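Local coordinates for protein TRAP dicarboxylate transporter, DctP subunit (Anaerococcus prevoti, PDB 4N91) that binds D-glucuronate, in both its alpha and beta forms, as the extracytoplasmic solute-binding subunit of a probable TRAP-type transporter, at residues Gly145-Asp150 against Lys267-Val272; Asn110-Phe115 against Pro309-Val314. One frame throughout, in Å; residues are numbered along the deposited sequence.

Interaction 1. Residues Gly145-Asp150 against Lys267-Val272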
loop_
_atom_site.group_PDB
_atom_site.type_symbol
_atom_site.label_atom_id
_atom_site.label_comp_id
_atom_site.label_asym_id
_atom_site.label_seq_id
_atom_site.Cartn_x
_atom_site.Cartn_y
_atom_site.Cartn_z
ATOM N N GLY A 145 -5.392 -12.550 2.245
ATOM C CA GLY A 145 -4.438 -12.022 1.281
ATOM C C GLY A 145 -3.997 -13.135 0.366
ATOM O O GLY A 145 -3.785 -14.267 0.807
ATOM N N VAL A 146 -3.871 -12.817 -0.919
ATOM C CA VAL A 146 -3.421 -13.793 -1.896
ATOM C C VAL A 146 -2.104 -13.422 -2.582
ATOM O O VAL A 146 -1.382 -14.319 -3.060
ATOM C CB VAL A 146 -4.498 -14.092 -2.962
ATOM C CG1 VAL A 146 -5.717 -14.761 -2.301
ATOM C CG2 VAL A 146 -4.856 -12.840 -3.767
ATOM N N THR A 147 -1.784 -12.130 -2.579
ATOM C CA THR A 147 -0.487 -11.649 -3.044
ATOM C C THR A 147 -0.324 -10.196 -2.617
ATOM O O THR A 147 -1.219 -9.634 -1.982
ATOM C CB THR A 147 -0.286 -11.836 -4.581
ATOM O OG1 THR A 147 1.092 -11.613 -4.919
ATOM C CG2 THR A 147 -1.154 -10.915 -5.369
ATOM N N TRP A 148 0.831 -9.629 -2.941
ATOM C CA TRP A 148 1.126 -8.232 -2.665
ATOM C C TRP A 148 1.477 -7.513 -3.971
ATOM O O TRP A 148 1.756 -8.131 -5.006
ATOM C CB TRP A 148 2.276 -8.127 -1.667
ATOM C CG TRP A 148 3.614 -8.581 -2.238
ATOM C CD1 TRP A 148 4.050 -9.878 -2.419
ATOM C CD2 TRP A 148 4.684 -7.742 -2.683
ATOM N NE1 TRP A 148 5.320 -9.881 -2.960
ATOM C CE2 TRP A 148 5.734 -8.584 -3.119
ATOM C CE3 TRP A 148 4.861 -6.356 -2.738
ATOM C CZ2 TRP A 148 6.925 -8.085 -3.624
ATOM C CZ3 TRP A 148 6.052 -5.864 -3.234
ATOM C CH2 TRP A 148 7.071 -6.731 -3.673
ATOM N N LEU A 149 1.442 -6.191 -3.908
ATOM C CA LEU A 149 1.798 -5.349 -5.030
ATOM C C LEU A 149 2.721 -4.269 -4.513
ATOM O O LEU A 149 2.568 -3.822 -3.372
ATOM C CB LEU A 149 0.553 -4.711 -5.662
ATOM C CG LEU A 149 -0.575 -5.697 -6.046
ATOM C CD1 LEU A 149 -1.809 -4.935 -6.386
ATOM C CD2 LEU A 149 -0.191 -6.644 -7.160
ATOM N N ASP A 150 3.648 -3.826 -5.354
ATOM C CA ASP A 150 4.644 -2.836 -4.973
ATOM C C ASP A 150 4.018 -1.433 -5.002
ATOM O O ASP A 150 3.354 -1.053 -5.972
ATOM C CB ASP A 150 5.790 -2.886 -5.983
ATOM C CG ASP A 150 7.088 -2.293 -5.466
ATOM O OD1 ASP A 150 7.106 -1.570 -4.450
ATOM O OD2 ASP A 150 8.136 -2.573 -6.113
ATOM N N LYS A 267 -0.218 -14.847 -9.166
ATOM C CA LYS A 267 1.218 -14.755 -9.349
ATOM C C LYS A 267 1.521 -13.870 -10.541
ATOM O O LYS A 267 2.420 -13.040 -10.509
ATOM C CB LYS A 267 1.828 -16.132 -9.562
ATOM C CG LYS A 267 3.335 -16.092 -9.581
ATOM C CD LYS A 267 3.933 -17.494 -9.814
ATOM C CE LYS A 267 3.361 -18.541 -8.858
ATOM N NZ LYS A 267 3.895 -19.906 -9.173
ATOM N N VAL A 268 0.764 -14.047 -11.611
ATOM C CA VAL A 268 0.923 -13.180 -12.788
ATOM C C VAL A 268 0.657 -11.719 -12.436
ATOM O O VAL A 268 1.382 -10.818 -12.875
ATOM C CB VAL A 268 -0.018 -13.623 -13.947
ATOM C CG1 VAL A 268 -0.028 -12.590 -15.071
ATOM C CG2 VAL A 268 0.439 -14.969 -14.478
ATOM N N LEU A 269 -0.393 -11.492 -11.665
ATOM C CA LEU A 269 -0.739 -10.159 -11.166
ATOM C C LEU A 269 0.450 -9.519 -10.447
ATOM O O LEU A 269 0.855 -8.395 -10.732
ATOM C CB LEU A 269 -1.915 -10.297 -10.206
ATOM C CG LEU A 269 -2.247 -9.108 -9.328
ATOM C CD1 LEU A 269 -2.486 -7.849 -10.133
ATOM C CD2 LEU A 269 -3.498 -9.469 -8.498
ATOM N N ASN A 270 1.018 -10.267 -9.513
ATOM C CA ASN A 270 2.180 -9.795 -8.763
ATOM C C ASN A 270 3.329 -9.448 -9.719
ATOM O O ASN A 270 3.944 -8.382 -9.625
ATOM C CB ASN A 270 2.596 -10.873 -7.758
ATOM C CG ASN A 270 3.892 -10.556 -7.044
ATOM O OD1 ASN A 270 4.965 -10.993 -7.453
ATOM N ND2 ASN A 270 3.799 -9.805 -5.967
ATOM N N GLU A 271 3.624 -10.345 -10.639
ATOM C CA GLU A 271 4.756 -10.156 -11.547
ATOM C C GLU A 271 4.582 -8.975 -12.491
ATOM O O GLU A 271 5.504 -8.176 -12.666
ATOM C CB GLU A 271 4.988 -11.428 -12.352
ATOM C CG GLU A 271 5.479 -12.582 -11.461
ATOM C CD GLU A 271 5.321 -13.930 -12.090
ATOM O OE1 GLU A 271 4.582 -14.052 -13.087
ATOM O OE2 GLU A 271 5.976 -14.893 -11.611
ATOM N N VAL A 272 3.402 -8.850 -13.077
ATOM C CA VAL A 272 3.152 -7.787 -14.048
ATOM C C VAL A 272 3.080 -6.444 -13.357
ATOM O O VAL A 272 3.695 -5.484 -13.808
ATOM C CB VAL A 272 1.867 -8.052 -14.856
ATOM C CG1 VAL A 272 1.508 -6.854 -15.700
ATOM C CG2 VAL A 272 2.056 -9.290 -15.735
#

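Interaction 2. Residues Asn110-Phe115 against Pro309-Val314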
loop_
_atom_site.group_PDB
_atom_site.type_symbol
_atom_site.label_atom_id
_atom_site.label_comp_id
_atom_site.label_asym_id
_atom_site.label_seq_id
_atom_site.Cartn_x
_atom_site.Cartn_y
_atom_site.Cartn_z
ATOM N N ASN A 110 3.547 -2.109 8.589
ATOM C CA ASN A 110 3.319 -0.660 8.727
ATOM C C ASN A 110 4.352 0.039 9.603
ATOM O O ASN A 110 4.306 1.260 9.765
ATOM C CB ASN A 110 1.920 -0.395 9.277
ATOM C CG ASN A 110 0.843 -0.860 8.324
ATOM O OD1 ASN A 110 1.066 -0.888 7.112
ATOM N ND2 ASN A 110 -0.298 -1.278 8.859
ATOM N N LEU A 111 5.301 -0.715 10.148
ATOM C CA LEU A 111 6.328 -0.126 11.000
ATOM C C LEU A 111 7.236 0.788 10.178
ATOM O O LEU A 111 7.690 0.405 9.118
ATOM C CB LEU A 111 7.172 -1.221 11.659
ATOM C CG LEU A 111 6.429 -2.124 12.649
ATOM C CD1 LEU A 111 7.347 -3.240 13.160
ATOM C CD2 LEU A 111 5.895 -1.287 13.796
ATOM N N PRO A 112 7.516 1.996 10.677
ATOM C CA PRO A 112 8.448 2.888 9.991
ATOM C C PRO A 112 9.884 2.380 10.042
ATOM O O PRO A 112 10.303 1.761 11.040
ATOM C CB PRO A 112 8.344 4.194 10.787
ATOM C CG PRO A 112 7.139 4.050 11.644
ATOM C CD PRO A 112 6.954 2.606 11.890
ATOM N N TYR A 113 10.608 2.628 8.954
ATOM C CA TYR A 113 12.018 2.297 8.853
ATOM C C TYR A 113 12.267 0.851 9.227
ATOM O O TYR A 113 13.200 0.525 9.964
ATOM C CB TYR A 113 12.833 3.263 9.703
ATOM C CG TYR A 113 12.679 4.670 9.205
ATOM C CD1 TYR A 113 13.215 5.046 7.983
ATOM C CD2 TYR A 113 11.963 5.615 9.917
ATOM C CE1 TYR A 113 13.065 6.329 7.504
ATOM C CE2 TYR A 113 11.809 6.895 9.453
ATOM C CZ TYR A 113 12.352 7.248 8.238
ATOM O OH TYR A 113 12.181 8.532 7.750
ATOM N N LEU A 114 11.427 -0.011 8.676
ATOM C CA LEU A 114 11.476 -1.427 8.968
ATOM C C LEU A 114 12.448 -2.113 8.036
ATOM O O LEU A 114 13.252 -2.944 8.472
ATOM C CB LEU A 114 10.081 -2.038 8.824
ATOM C CG LEU A 114 10.012 -3.551 8.929
ATOM C CD1 LEU A 114 10.435 -3.981 10.330
ATOM C CD2 LEU A 114 8.603 -4.016 8.595
ATOM N N PHE A 115 12.406 -1.766 6.753
ATOM C CA PHE A 115 13.252 -2.457 5.780
ATOM C C PHE A 115 14.514 -1.687 5.421
ATOM O O PHE A 115 14.486 -0.467 5.213
ATOM C CB PHE A 115 12.458 -2.728 4.511
ATOM C CG PHE A 115 11.211 -3.529 4.745
ATOM C CD1 PHE A 115 11.303 -4.869 5.099
ATOM C CD2 PHE A 115 9.973 -2.958 4.595
ATOM C CE1 PHE A 115 10.156 -5.614 5.314
ATOM C CE2 PHE A 115 8.823 -3.693 4.799
ATOM C CZ PHE A 115 8.923 -5.033 5.165
ATOM N N PRO A 309 10.126 5.151 18.885
ATOM C CA PRO A 309 9.227 4.642 19.930
ATOM C C PRO A 309 8.019 3.887 19.393
ATOM O O PRO A 309 7.488 3.023 20.073
ATOM C CB PRO A 309 8.775 5.910 20.654
ATOM C CG PRO A 309 9.880 6.871 20.442
ATOM C CD PRO A 309 10.372 6.595 19.039
ATOM N N LEU A 310 7.584 4.197 18.183
ATOM C CA LEU A 310 6.439 3.509 17.616
ATOM C C LEU A 310 6.697 2.017 17.449
ATOM O O LEU A 310 5.849 1.189 17.768
ATOM C CB LEU A 310 6.082 4.124 16.265
ATOM C CG LEU A 310 4.842 3.582 15.574
ATOM C CD1 LEU A 310 3.695 3.564 16.510
ATOM C CD2 LEU A 310 4.517 4.466 14.357
ATOM N N THR A 311 7.873 1.673 16.946
ATOM C CA THR A 311 8.228 0.271 16.779
ATOM C C THR A 311 8.312 -0.424 18.130
ATOM O O THR A 311 7.824 -1.550 18.290
ATOM C CB THR A 311 9.535 0.134 16.009
ATOM O OG1 THR A 311 9.334 0.610 14.670
ATOM C CG2 THR A 311 10.027 -1.311 15.973
ATOM N N LYS A 312 8.936 0.239 19.099
ATOM C CA LYS A 312 9.020 -0.306 20.451
ATOM C C LYS A 312 7.627 -0.568 21.019
ATOM O O LYS A 312 7.383 -1.621 21.598
ATOM C CB LYS A 312 9.807 0.639 21.366
ATOM C CG LYS A 312 9.918 0.164 22.817
ATOM C CD LYS A 312 10.653 1.184 23.684
ATOM C CE LYS A 312 11.061 0.599 25.038
ATOM N NZ LYS A 312 9.990 0.732 26.066
ATOM N N GLU A 313 6.718 0.391 20.838
ATOM C CA GLU A 313 5.374 0.315 21.391
ATOM C C GLU A 313 4.578 -0.787 20.727
ATOM O O GLU A 313 3.863 -1.532 21.374
ATOM C CB GLU A 313 4.634 1.649 21.162
ATOM C CG GLU A 313 5.118 2.785 22.034
ATOM C CD GLU A 313 4.679 4.165 21.534
ATOM O OE1 GLU A 313 3.766 4.263 20.675
ATOM O OE2 GLU A 313 5.267 5.168 22.007
ATOM N N VAL A 314 4.680 -0.861 19.411
ATOM C CA VAL A 314 3.881 -1.810 18.639
ATOM C C VAL A 314 4.332 -3.218 18.978
ATOM O O VAL A 314 3.506 -4.109 19.211
ATOM C CB VAL A 314 3.975 -1.534 17.132
ATOM C CG1 VAL A 314 3.472 -2.716 16.310
ATOM C CG2 VAL A 314 3.209 -0.263 16.781
HETATM O O HOH W 1 10.618 -0.578 12.511
#

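Interaction 1. Residues Gly145-Asp150 against Lys267-Val272
Asn270, on helix 256-290, reaches across to the edge strand 143-149, turns its ND2 to the Trp148 carbonyl and lays it over one face of the Trp148 indole. Its CG stands anti to the backbone N (chi1 173°), which carries the amide off the helix to the strand. There ND2 donates to Trp148 O over 2.8 Å, with an N-H...O angle of 153°. The carbonyl oxygen lies close to the amide plane of Asn270, whereas the donor sits above the carbonyl plane of Trp148 rather than on a lone pair. Over the indole the same ND2 is offset toward the rim, with the ring and amide planes 61° apart. At 3.4 Å, Trp148 NE1 and Asn270 ND2 are two donors that make no bond to each other; NE1 is taken by Asp126, and Asn270 OD1 accepts from Arg274, so both ends of the amide are held. Thr147 packs beside this group, its OG1 3.3 Å from Asn270 CB. Next to the amide, at Leu269, the contact turns apolar: Leu149 CD2 meets Leu269 CG at 3.9 Å, the two side chains crossing at about a right angle, and Thr147 CG2 lies 4.2 Å from Leu269 CD2. Replacing Asn270 by alanine is likely to leave Trp148 O and the Arg274 guanidinium without this partner and to open a gap over the indole face. The short strand and helix segments run nearly parallel, their axes 7.9 Å apart at closest approach, a helix-on-sheet layer of the periplasmic-binding-protein fold; the Leu149 side chain lies next to that of ligand-binding Asp242, about 7 Å from the bound glucuronate.

Interaction 2. Residues Asn110-Phe115 against Pro309-Val314
Leu111 and Pro112, in the loop that leads to helix 118-125, press two apolar patches against helix 301-317, and a water fills in beside them. The first patch is Leu111 CD2, which meets Val314 CG1 at 3.8 Å and lies almost as near to Val314 CB, so the methyl sits against the branch point of the valine; the two side chains meet at a slant. Leu111 has CG anti to its carbonyl carbon (chi1 -65°), and its chain then extends to bring CD2 to the helix. In the second patch Pro112 CG touches Leu310 CD2 at 3.8 Å, and Pro112 CD is close to the same methyl, the ring and the leucine crossing at about a right angle. Leu310 also packs on helix 180-188, through Met185 and Leu188 among others, and so is held by that helix too. Thr311 marks the looser part. Its OG1 is 4.0 Å from Leu111 CD2 and 3.9 Å from Pro112 O, too far for a direct bond to that carbonyl. A water spans the distance: it donates to Pro112 O over 2.8 Å and pairs with Thr311 OG1 at 2.8 Å. Thr311, like Val314, is partly exposed, whereas Leu111, Pro112 and Leu310 are buried. The chemistry is therefore mainly van der Waals contact between aliphatic groups, with one water carrying the polar link between loop and helix: the proline carbonyl is met by that water instead of by the threonine hydroxyl itself.

The two contacts share no helix or strand: interaction 1 uses the five-stranded sheet and helix 256-290, interaction 2 a loop and helix 301-317, all within the one family 7 solute-binding range. Their centres are 25 Å apart and their nearest atoms about 9 Å apart, without touching. Along the chain interaction 1 is nested inside interaction 2: the loop 110-115 comes first, then strand 143-149, helix 256-290 and finally helix 301-317. Interaction 2 lies farther from the centre of the chain, with Pro112 about 9 Å from the glucuronate-binding Arg154, side chain to side chain. Each joins segments far apart in sequence, interaction 1 close to the bound sugar.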